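Ferric enterobactin receptor PIRA (Pseudomonas aeruginosa, PDB 5FP2) probably imports ferric siderophores such as iron-bound enterobactin across the outer membrane as a TonB-dependent beta-barrel receptor. Local coordinates at residues 373-378 against 410-415. Sequence-based numbering, arbitrary orientation.
Sequences AEWNKE and KAEIRA
Ala411 accepts the backbone N-H of Glu378 through its carbonyl O (N to O 3.0 Å); the bond returned from Ala411 N to Glu378 O is weak. One residue on, Glu412 stands beside Lys377 in a non-hydrogen-bonded antiparallel pair. Both side chains point the same way, and the carboxylate meets the aliphatic part of the lysine, with OE2 3.6 Å from Lys377 CD, while the ammonium group stays beyond salt-bridge distance. The same OE2 lies 4.0 Å from Trp375 CZ2, near the ring plane at the indole edge, the carboxylate turned 81° to the ring. The antiparallel backbone pairing is that of the closed 22-stranded barrel of TonB-dependent receptors, in which strand 367-381 is flanked by strands 345-361 and 408-423. Ile413 then turns to the other face of the sheet: its N donates to Asn376 O (2.7 Å), and its CB packs against Asn376 CB at 3.6 Å. Arg414 returns to the face of Trp375, Lys377 and Glu412. With chi1 at 174°, opposite its backbone N, Trp375 CG directs the indole along the arginine chain, CD1 4.0 Å from Arg414 CG, with NE1 over one face of the guanidinium; NH2 forms a salt bridge with Glu412 OE1 in which the hydrogen bond is weak. Ala415 ends the segment by exchanging two backbone bonds with Glu374, whose OE2 reaches a salt bridge with Arg435 on strand 428-439, beyond 408-423.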
ATOM      1  N   ALA A 373      -6.948   6.959  18.695  1.00123.70           N
ATOM      2  CA  ALA A 373      -6.768   5.804  19.577  1.00123.68           C
ATOM      3  C   ALA A 373      -7.127   4.500  18.857  1.00122.42           C
ATOM      4  O   ALA A 373      -8.000   4.469  17.990  1.00121.75           O
ATOM      5  CB  ALA A 373      -7.621   5.963  20.825  1.00125.03           C
ATOM      6  N   GLU A 374      -6.426   3.428  19.211  1.00122.34           N
ATOM      7  CA  GLU A 374      -6.611   2.137  18.561  1.00121.49           C
ATOM      8  C   GLU A 374      -6.678   1.053  19.624  1.00122.36           C
ATOM      9  O   GLU A 374      -5.900   1.053  20.575  1.00123.32           O
ATOM     10  CB  GLU A 374      -5.427   1.828  17.636  1.00120.83           C
ATOM     11  CG  GLU A 374      -5.161   2.868  16.552  1.00120.23           C
ATOM     12  CD  GLU A 374      -4.339   2.318  15.393  1.00119.55           C
ATOM     13  OE1 GLU A 374      -4.201   1.075  15.290  1.00119.45           O
ATOM     14  OE2 GLU A 374      -3.804   3.138  14.601  1.00119.40           O
ATOM     15  N   TRP A 375      -7.544   0.079  19.416  1.00122.18           N
ATOM     16  CA  TRP A 375      -7.513  -1.128  20.219  1.00123.16           C
ATOM     17  C   TRP A 375      -7.640  -2.322  19.290  1.00122.61           C
ATOM     18  O   TRP A 375      -8.482  -2.336  18.394  1.00121.75           O
ATOM     19  CB  TRP A 375      -8.660  -1.132  21.246  1.00124.26           C
ATOM     20  CG  TRP A 375      -8.781  -2.406  22.005  1.00125.50           C
ATOM     21  CD1 TRP A 375      -8.196  -2.700  23.199  1.00127.01           C
ATOM     22  CD2 TRP A 375      -9.457  -3.591  21.582  1.00125.60           C
ATOM     23  NE1 TRP A 375      -8.502  -3.983  23.572  1.00128.14           N
ATOM     24  CE2 TRP A 375      -9.283  -4.553  22.600  1.00127.33           C
ATOM     25  CE3 TRP A 375     -10.249  -3.915  20.474  1.00124.61           C
ATOM     26  CZ2 TRP A 375      -9.888  -5.816  22.551  1.00128.20           C
ATOM     27  CZ3 TRP A 375     -10.848  -5.175  20.422  1.00125.37           C
ATOM     28  CH2 TRP A 375     -10.642  -6.114  21.444  1.00127.17           C
ATOM     29  N   ASN A 376      -6.911  -3.379  19.606  1.00123.46           N
ATOM     30  CA  ASN A 376      -6.557  -4.381  18.617  1.00123.16           C
ATOM     31  C   ASN A 376      -6.345  -5.704  19.332  1.00124.84           C
ATOM     32  O   ASN A 376      -5.536  -5.793  20.254  1.00126.04           O
ATOM     33  CB  ASN A 376      -5.266  -3.955  17.913  1.00122.60           C
ATOM     34  CG  ASN A 376      -5.206  -4.400  16.459  1.00121.73           C
ATOM     35  OD1 ASN A 376      -4.844  -3.613  15.572  1.00120.74           O
ATOM     36  ND2 ASN A 376      -5.414  -5.697  16.226  1.00122.42           N
ATOM     37  N   LYS A 377      -7.056  -6.740  18.917  1.00125.17           N
ATOM     38  CA  LYS A 377      -6.792  -8.062  19.448  1.00127.07           C
ATOM     39  C   LYS A 377      -6.543  -8.994  18.283  1.00127.06           C
ATOM     40  O   LYS A 377      -7.220  -8.888  17.271  1.00125.82           O
ATOM     41  CB  LYS A 377      -7.989  -8.542  20.271  1.00128.21           C
ATOM     42  CG  LYS A 377      -7.748  -9.820  21.062  1.00130.66           C
ATOM     43  CD  LYS A 377      -8.910 -10.072  22.009  1.00131.93           C
ATOM     44  CE  LYS A 377      -8.907 -11.475  22.601  1.00134.61           C
ATOM     45  NZ  LYS A 377     -10.114 -11.752  23.441  1.00136.03           N
ATOM     46  N   GLU A 378      -5.556  -9.874  18.408  1.00128.63           N
ATOM     47  CA  GLU A 378      -5.356 -10.924  17.418  1.00129.25           C
ATOM     48  C   GLU A 378      -5.205 -12.272  18.090  1.00131.98           C
ATOM     49  O   GLU A 378      -4.530 -12.394  19.111  1.00133.51           O
ATOM     50  CB  GLU A 378      -4.130 -10.659  16.574  1.00128.78           C
ATOM     51  CG  GLU A 378      -3.616  -9.236  16.668  1.00127.24           C
ATOM     52  CD  GLU A 378      -2.209  -9.133  16.142  1.00127.57           C
ATOM     53  OE1 GLU A 378      -1.293  -9.640  16.834  1.00129.42           O
ATOM     54  OE2 GLU A 378      -2.065  -8.676  14.980  1.00126.29           O
ATOM     55  N   LYS A 410      -2.878 -15.362  21.947  1.00143.08           N
ATOM     56  CA  LYS A 410      -3.492 -14.048  21.864  1.00139.99           C
ATOM     57  C   LYS A 410      -2.487 -12.904  22.021  1.00138.70           C
ATOM     58  O   LYS A 410      -1.308 -13.112  22.330  1.00140.25           O
ATOM     59  CB  LYS A 410      -4.584 -13.909  22.924  1.00140.41           C
ATOM     60  CG  LYS A 410      -5.145 -15.233  23.426  1.00143.33           C
ATOM     61  CD  LYS A 410      -5.897 -15.091  24.746  1.00144.50           C
ATOM     62  CE  LYS A 410      -6.775 -16.298  25.033  1.00147.06           C
ATOM     63  NZ  LYS A 410      -6.009 -17.573  25.089  1.00150.25           N
ATOM     64  N   ALA A 411      -2.958 -11.697  21.729  1.00136.02           N
ATOM     65  CA  ALA A 411      -2.193 -10.475  21.928  1.00134.81           C
ATOM     66  C   ALA A 411      -3.172  -9.311  21.805  1.00132.47           C
ATOM     67  O   ALA A 411      -4.053  -9.324  20.946  1.00131.11           O
ATOM     68  CB  ALA A 411      -1.091 -10.362  20.885  1.00134.25           C
ATOM     69  N   GLU A 412      -3.039  -8.324  22.686  1.00132.28           N
ATOM     70  CA  GLU A 412      -3.852  -7.114  22.612  1.00130.44           C
ATOM     71  C   GLU A 412      -2.924  -5.934  22.336  1.00129.34           C
ATOM     72  O   GLU A 412      -1.758  -5.957  22.733  1.00130.39           O
ATOM     73  CB  GLU A 412      -4.617  -6.894  23.925  1.00131.51           C
ATOM     74  CG  GLU A 412      -5.504  -8.073  24.333  1.00133.05           C
ATOM     75  CD  GLU A 412      -6.708  -7.693  25.199  1.00133.52           C
ATOM     76  OE1 GLU A 412      -6.563  -6.896  26.155  1.00134.04           O
ATOM     77  OE2 GLU A 412      -7.807  -8.232  24.959  1.00133.65           O
ATOM     78  N   ILE A 413      -3.427  -4.920  21.636  1.00127.48           N
ATOM     79  CA  ILE A 413      -2.658  -3.703  21.373  1.00126.63           C
ATOM     80  C   ILE A 413      -3.512  -2.489  21.709  1.00125.93           C
ATOM     81  O   ILE A 413      -4.647  -2.386  21.254  1.00125.07           O
ATOM     82  CB  ILE A 413      -2.241  -3.603  19.890  1.00125.32           C
ATOM     83  CG1 ILE A 413      -1.245  -4.712  19.524  1.00126.34           C
ATOM     84  CG2 ILE A 413      -1.640  -2.235  19.583  1.00124.55           C
ATOM     85  CD1 ILE A 413      -1.903  -5.984  19.007  1.00126.60           C
ATOM     86  N   ARG A 414      -2.989  -1.597  22.544  1.00126.59           N
ATOM     87  CA  ARG A 414      -3.624  -0.305  22.777  1.00126.21           C
ATOM     88  C   ARG A 414      -2.722   0.790  22.234  1.00125.67           C
ATOM     89  O   ARG A 414      -1.497   0.691  22.329  1.00126.23           O
ATOM     90  CB  ARG A 414      -3.852  -0.094  24.278  1.00127.82           C
ATOM     91  CG  ARG A 414      -4.981  -0.940  24.831  1.00128.53           C
ATOM     92  CD  ARG A 414      -5.083  -0.908  26.355  1.00130.50           C
ATOM     93  NE  ARG A 414      -6.088  -1.868  26.833  1.00131.44           N
ATOM     94  CZ  ARG A 414      -5.810  -3.119  27.193  1.00132.60           C
ATOM     95  NH1 ARG A 414      -4.551  -3.557  27.167  1.00133.03           N
ATOM     96  NH2 ARG A 414      -6.775  -3.923  27.613  1.00133.66           N
ATOM     97  N   ALA A 415      -3.307   1.851  21.687  1.00124.87           N
ATOM     98  CA  ALA A 415      -2.497   3.013  21.325  1.00124.82           C
ATOM     99  C   ALA A 415      -3.262   4.329  21.392  1.00124.97           C
ATOM    100  O   ALA A 415      -4.491   4.369  21.227  1.00124.62           O
ATOM    101  CB  ALA A 415      -1.865   2.822  19.947  1.00123.75           C
TER